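Local structure of non-toxic crystal protein (Bacillus thuringiensis, 2D42) at residues Leu5-Glu8 / Leu9-Gly13; Ile200-Leu203 / Gln204-Thr208. The protein is a non-toxic parasporal crystal protein of unknown function whose fold closely resembles that of beta-pore-forming toxins of the aerolysin type. All coordinates share one frame; numbering follows the deposited sequence.

Interaction 1 (Leu5-Glu8 / Leu9-Gly13); sequences LLRE and LEIYG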
ATOM      1  N   LEU A   5       5.403 -16.835  11.927  1.00 24.02           N
ATOM      2  CA  LEU A   5       6.704 -17.004  12.563  1.00 26.79           C
ATOM      3  C   LEU A   5       6.701 -17.811  13.856  1.00 27.64           C
ATOM      4  O   LEU A   5       7.669 -18.528  14.132  1.00 29.30           O
ATOM      5  CB  LEU A   5       7.354 -15.635  12.792  1.00 26.33           C
ATOM      6  CG  LEU A   5       7.678 -14.897  11.485  1.00 28.86           C
ATOM      7  CD1 LEU A   5       8.092 -13.470  11.781  1.00 23.19           C
ATOM      8  CD2 LEU A   5       8.782 -15.629  10.733  1.00 27.72           C
ATOM      9  N   LEU A   6       5.639 -17.694  14.652  1.00 28.52           N
ATOM     10  CA  LEU A   6       5.546 -18.451  15.901  1.00 30.34           C
ATOM     11  C   LEU A   6       5.363 -19.932  15.593  1.00 31.53           C
ATOM     12  O   LEU A   6       5.864 -20.796  16.312  1.00 33.18           O
ATOM     13  CB  LEU A   6       4.377 -17.950  16.754  1.00 30.96           C
ATOM     14  CG  LEU A   6       4.572 -16.576  17.400  1.00 30.71           C
ATOM     15  CD1 LEU A   6       3.310 -16.185  18.138  1.00 34.28           C
ATOM     16  CD2 LEU A   6       5.750 -16.615  18.357  1.00 32.41           C
ATOM     17  N   ARG A   7       4.639 -20.216  14.515  1.00 31.60           N
ATOM     18  CA  ARG A   7       4.407 -21.586  14.077  1.00 31.81           C
ATOM     19  C   ARG A   7       5.743 -22.200  13.648  1.00 30.91           C
ATOM     20  O   ARG A   7       6.038 -23.358  13.964  1.00 30.34           O
ATOM     21  CB  ARG A   7       3.408 -21.595  12.912  1.00 34.49           C
ATOM     22  CG  ARG A   7       3.275 -22.928  12.192  1.00 39.02           C
ATOM     23  CD  ARG A   7       2.830 -24.041  13.125  1.00 42.95           C
ATOM     24  NE  ARG A   7       2.851 -25.333  12.446  1.00 45.93           N
ATOM     25  CZ  ARG A   7       2.926 -26.508  13.068  1.00 48.37           C
ATOM     26  NH1 ARG A   7       2.986 -26.559  14.394  1.00 48.77           N
ATOM     27  NH2 ARG A   7       2.953 -27.632  12.362  1.00 47.09           N
ATOM     28  N   GLU A   8       6.552 -21.418  12.930  1.00 29.18           N
ATOM     29  CA  GLU A   8       7.863 -21.877  12.483  1.00 28.65           C
ATOM     30  C   GLU A   8       8.736 -22.186  13.707  1.00 28.28           C
ATOM     31  O   GLU A   8       9.494 -23.153  13.707  1.00 27.73           O
ATOM     32  CB  GLU A   8       8.560 -20.807  11.630  1.00 29.09           C
ATOM     33  CG  GLU A   8       7.876 -20.468  10.309  1.00 31.61           C
ATOM     34  CD  GLU A   8       7.816 -21.647   9.343  1.00 30.65           C
ATOM     35  OE1 GLU A   8       8.848 -22.330   9.155  1.00 30.66           O
ATOM     36  OE2 GLU A   8       6.735 -21.878   8.762  1.00 31.99           O
ATOM     37  N   LEU A   9       8.623 -21.351  14.739  1.00 26.39           N
ATOM     38  CA  LEU A   9       9.393 -21.525  15.977  1.00 27.09           C
ATOM     39  C   LEU A   9       8.989 -22.860  16.614  1.00 26.73           C
ATOM     40  O   LEU A   9       9.833 -23.643  17.041  1.00 27.04           O
ATOM     41  CB  LEU A   9       9.106 -20.365  16.950  1.00 25.07           C
ATOM     42  CG  LEU A   9       9.756 -20.439  18.340  1.00 24.86           C
ATOM     43  CD1 LEU A   9      11.278 -20.411  18.198  1.00 23.78           C
ATOM     44  CD2 LEU A   9       9.267 -19.284  19.209  1.00 22.96           C
ATOM     45  N   GLU A  10       7.688 -23.111  16.657  1.00 29.46           N
ATOM     46  CA  GLU A  10       7.163 -24.350  17.217  1.00 32.69           C
ATOM     47  C   GLU A  10       7.692 -25.550  16.415  1.00 32.15           C
ATOM     48  O   GLU A  10       8.138 -26.544  16.992  1.00 33.66           O
ATOM     49  CB  GLU A  10       5.631 -24.317  17.194  1.00 33.65           C
ATOM     50  CG  GLU A  10       4.948 -25.453  17.938  1.00 37.80           C
ATOM     51  CD  GLU A  10       3.434 -25.338  17.884  1.00 41.89           C
ATOM     52  OE1 GLU A  10       2.870 -25.432  16.771  1.00 43.34           O
ATOM     53  OE2 GLU A  10       2.809 -25.144  18.948  1.00 40.94           O
ATOM     54  N   ILE A  11       7.654 -25.447  15.090  1.00 31.08           N
ATOM     55  CA  ILE A  11       8.141 -26.527  14.227  1.00 31.07           C
ATOM     56  C   ILE A  11       9.618 -26.788  14.494  1.00 31.06           C
ATOM     57  O   ILE A  11      10.051 -27.935  14.603  1.00 30.29           O
ATOM     58  CB  ILE A  11       7.959 -26.177  12.734  1.00 31.92           C
ATOM     59  CG1 ILE A  11       6.467 -26.126  12.395  1.00 32.23           C
ATOM     60  CG2 ILE A  11       8.685 -27.192  11.867  1.00 31.49           C
ATOM     61  CD1 ILE A  11       6.163 -25.657  10.975  1.00 34.21           C
ATOM     62  N   TYR A  12      10.392 -25.716  14.588  1.00 28.72           N
ATOM     63  CA  TYR A  12      11.811 -25.843  14.857  1.00 28.76           C
ATOM     64  C   TYR A  12      12.046 -26.539  16.201  1.00 30.17           C
ATOM     65  O   TYR A  12      12.888 -27.424  16.308  1.00 28.79           O
ATOM     66  CB  TYR A  12      12.471 -24.469  14.892  1.00 27.62           C
ATOM     67  CG  TYR A  12      13.905 -24.519  15.352  1.00 30.71           C
ATOM     68  CD1 TYR A  12      14.937 -24.781  14.455  1.00 31.39           C
ATOM     69  CD2 TYR A  12      14.231 -24.320  16.696  1.00 31.73           C
ATOM     70  CE1 TYR A  12      16.263 -24.840  14.883  1.00 34.07           C
ATOM     71  CE2 TYR A  12      15.553 -24.379  17.137  1.00 32.42           C
ATOM     72  CZ  TYR A  12      16.563 -24.636  16.226  1.00 35.17           C
ATOM     73  OH  TYR A  12      17.876 -24.661  16.646  1.00 36.50           O
ATOM     74  N   GLY A  13      11.301 -26.116  17.220  1.00 30.83           N
ATOM     75  CA  GLY A  13      11.442 -26.692  18.547  1.00 33.94           C
ATOM     76  C   GLY A  13      11.050 -28.155  18.618  1.00 35.26           C
ATOM     77  O   GLY A  13      11.693 -28.942  19.305  1.00 34.82           O
TER
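Arg-7 and Glu-10 meet through an i to i+3 salt bridge on the first turns of helix 5-19, an alpha-helix in a chain built mostly of long beta strands. It is a worked example of how a helix divides its polar duties between backbone and side chains. NH1 of Arg-7 reaches OE1 of Glu-10 at 2.6 Å, almost within the guanidinium plane. The carboxylate receives it on the anti side, and the two flat groups stand 82° apart, so this is a one-point link rather than a paired, coplanar one. The arginine chain starts anti to its own N and then bends at chi2 (59°), which turns it along the helix and lays the guanidinium across Ile-11. CG1 of Ile-11 sits over the centre of one guanidinium face, 3.6 Å from CZ. One face is thus covered by hydrocarbon while the edge keeps its charge partner.

The backbone follows the regular alpha-helical pattern: Leu-9 N, Glu-10 N and Ile-11 N are satisfied by the carbonyls of Leu-5, Leu-6 and Arg-7. Glu-8 looks beyond its own helix. Its OE1 is hydrogen-bonded to the hydroxyl of Thr-208, and its carbonyl oxygen accepts from ND2 of Asn-206. Leu-9 and Tyr-12 pack on strands 150-185 and 189-198. Within the helix, the second donor to Glu-8 O is Tyr-12 N, at 2.9 Å with an N-H...O angle of 161°.

Interaction 2 (Ile200-Leu203 / Gln204-Thr208); sequences IDVL and QANGT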
ATOM      1  N   ILE A 200      16.476 -16.226  12.718  1.00 29.16           N
ATOM      2  CA  ILE A 200      17.103 -16.528  11.430  1.00 30.04           C
ATOM      3  C   ILE A 200      17.553 -17.985  11.359  1.00 31.35           C
ATOM      4  O   ILE A 200      17.555 -18.594  10.286  1.00 30.08           O
ATOM      5  CB  ILE A 200      18.319 -15.608  11.141  1.00 32.80           C
ATOM      6  CG1 ILE A 200      19.473 -15.928  12.092  1.00 33.48           C
ATOM      7  CG2 ILE A 200      17.900 -14.140  11.265  1.00 32.09           C
ATOM      8  CD1 ILE A 200      20.741 -15.144  11.792  1.00 36.58           C
ATOM      9  N   ASP A 201      17.926 -18.553  12.505  1.00 31.08           N
ATOM     10  CA  ASP A 201      18.363 -19.941  12.537  1.00 31.36           C
ATOM     11  C   ASP A 201      17.161 -20.863  12.403  1.00 31.71           C
ATOM     12  O   ASP A 201      17.267 -21.964  11.856  1.00 34.19           O
ATOM     13  CB  ASP A 201      19.116 -20.238  13.832  1.00 32.54           C
ATOM     14  CG  ASP A 201      20.398 -19.433  13.958  1.00 34.76           C
ATOM     15  OD1 ASP A 201      21.196 -19.420  12.996  1.00 36.88           O
ATOM     16  OD2 ASP A 201      20.613 -18.816  15.022  1.00 37.21           O
ATOM     17  N   VAL A 202      16.015 -20.406  12.898  1.00 30.53           N
ATOM     18  CA  VAL A 202      14.778 -21.180  12.813  1.00 30.52           C
ATOM     19  C   VAL A 202      14.345 -21.288  11.347  1.00 30.40           C
ATOM     20  O   VAL A 202      14.032 -22.376  10.856  1.00 30.39           O
ATOM     21  CB  VAL A 202      13.642 -20.505  13.617  1.00 29.89           C
ATOM     22  CG1 VAL A 202      12.313 -21.186  13.328  1.00 29.19           C
ATOM     23  CG2 VAL A 202      13.952 -20.570  15.099  1.00 31.13           C
ATOM     24  N   LEU A 203      14.334 -20.146  10.663  1.00 29.67           N
ATOM     25  CA  LEU A 203      13.940 -20.071   9.258  1.00 29.02           C
ATOM     26  C   LEU A 203      14.896 -20.863   8.384  1.00 29.74           C
ATOM     27  O   LEU A 203      14.485 -21.548   7.451  1.00 30.46           O
ATOM     28  CB  LEU A 203      13.911 -18.606   8.798  1.00 27.16           C
ATOM     29  CG  LEU A 203      12.882 -17.719   9.510  1.00 25.16           C
ATOM     30  CD1 LEU A 203      13.133 -16.255   9.209  1.00 26.05           C
ATOM     31  CD2 LEU A 203      11.485 -18.131   9.078  1.00 27.96           C
ATOM     32  N   GLN A 204      16.182 -20.768   8.687  1.00 32.55           N
ATOM     33  CA  GLN A 204      17.169 -21.489   7.909  1.00 35.50           C
ATOM     34  C   GLN A 204      17.008 -22.988   8.112  1.00 36.41           C
ATOM     35  O   GLN A 204      17.023 -23.763   7.152  1.00 35.42           O
ATOM     36  CB  GLN A 204      18.573 -21.047   8.306  1.00 37.34           C
ATOM     37  CG  GLN A 204      19.632 -21.515   7.346  1.00 42.22           C
ATOM     38  CD  GLN A 204      20.817 -20.587   7.323  1.00 45.02           C
ATOM     39  OE1 GLN A 204      21.481 -20.383   8.340  1.00 48.08           O
ATOM     40  NE2 GLN A 204      21.089 -20.008   6.163  1.00 46.10           N
ATOM     41  N   ALA A 205      16.835 -23.390   9.366  1.00 35.85           N
ATOM     42  CA  ALA A 205      16.679 -24.800   9.695  1.00 35.76           C
ATOM     43  C   ALA A 205      15.399 -25.362   9.098  1.00 35.74           C
ATOM     44  O   ALA A 205      15.385 -26.476   8.585  1.00 35.96           O
ATOM     45  CB  ALA A 205      16.676 -24.987  11.206  1.00 35.06           C
ATOM     46  N   ASN A 206      14.320 -24.589   9.165  1.00 35.92           N
ATOM     47  CA  ASN A 206      13.031 -25.026   8.633  1.00 33.72           C
ATOM     48  C   ASN A 206      12.946 -24.975   7.109  1.00 33.53           C
ATOM     49  O   ASN A 206      12.087 -25.623   6.503  1.00 33.28           O
ATOM     50  CB  ASN A 206      11.907 -24.163   9.208  1.00 32.97           C
ATOM     51  CG  ASN A 206      11.635 -24.448  10.669  1.00 31.62           C
ATOM     52  OD1 ASN A 206      12.277 -25.307  11.285  1.00 31.24           O
ATOM     53  ND2 ASN A 206      10.676 -23.727  11.238  1.00 29.32           N
ATOM     54  N   GLY A 207      13.831 -24.202   6.493  1.00 32.50           N
ATOM     55  CA  GLY A 207      13.795 -24.065   5.049  1.00 32.93           C
ATOM     56  C   GLY A 207      12.574 -23.254   4.651  1.00 32.80           C
ATOM     57  O   GLY A 207      12.105 -23.336   3.519  1.00 33.66           O
ATOM     58  N   THR A 208      12.058 -22.473   5.596  1.00 29.61           N
ATOM     59  CA  THR A 208      10.882 -21.636   5.378  1.00 28.98           C
ATOM     60  C   THR A 208      10.994 -20.840   4.076  1.00 28.96           C
ATOM     61  O   THR A 208      11.946 -20.094   3.874  1.00 27.52           O
ATOM     62  CB  THR A 208      10.696 -20.650   6.550  1.00 29.59           C
ATOM     63  OG1 THR A 208      10.896 -21.343   7.793  1.00 28.94           O
ATOM     64  CG2 THR A 208       9.303 -20.053   6.521  1.00 25.92           C
TER
HETATM   65  O   HOH W   1      14.206 -19.949   5.262  1.00 49.87           O
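Leu-203 and Thr-208 close helix 199-206 with a Schellman motif, an instance of how the last turn of a helix can be closed by backbone bonds folded back on it. Two bonds define the motif: Thr-208 N to Leu-203 O at 3.2 Å, the donor lying in the carbonyl plane, and a weak one from Gly-207 N to Gln-204 O. Gly-207 N also bonds weakly to Leu-203 O. Gly-207 is the C-prime residue; its positive phi (71°), which glycine adopts readily, turns the chain out of the helix. Thr-208 then lies obliquely across Leu-203: CD2 of the leucine is 3.5 Å from OG1 and 3.7 Å from CB of the threonine.

One residue earlier, Asn-206 N bonds to Val-202 O at 2.8 Å. The side chains of these two residues run side by side, with ND2 of Asn-206 3.7 Å from Val-202 CG1. Further out, the polar ends of Asn-206 and Thr-208 are both engaged by Glu-8 of helix 5-19. Leu-203 touches Leu-5 of helix 5-19 and Phe-211 of strand 211-214. A water bridges the turn, donating to Leu-203 O and to Thr-208 O, at 2.7 Å from each.

In the fold
Interactions 1 and 2 lie far apart in sequence, yet their centres are 9 Å apart, on the same side of the elongated molecule and about 28 Å from its centre. Glu-8 joins them twice: its OE1 is 2.7 Å from Thr-208 OG1, and its carbonyl O is 2.8 Å from Asn-206 ND2, both probable hydrogen bonds. The start of helix 5-19 is thereby tied to the C-terminal end of helix 199-206 and the turn that follows it. Beside these bonds, Val-202 CG1 lies 3.6 Å from Tyr-12 CB, an apolar contact. The pair illustrates how local helical contacts can combine into a tertiary one, here between two helices of a largely beta protein.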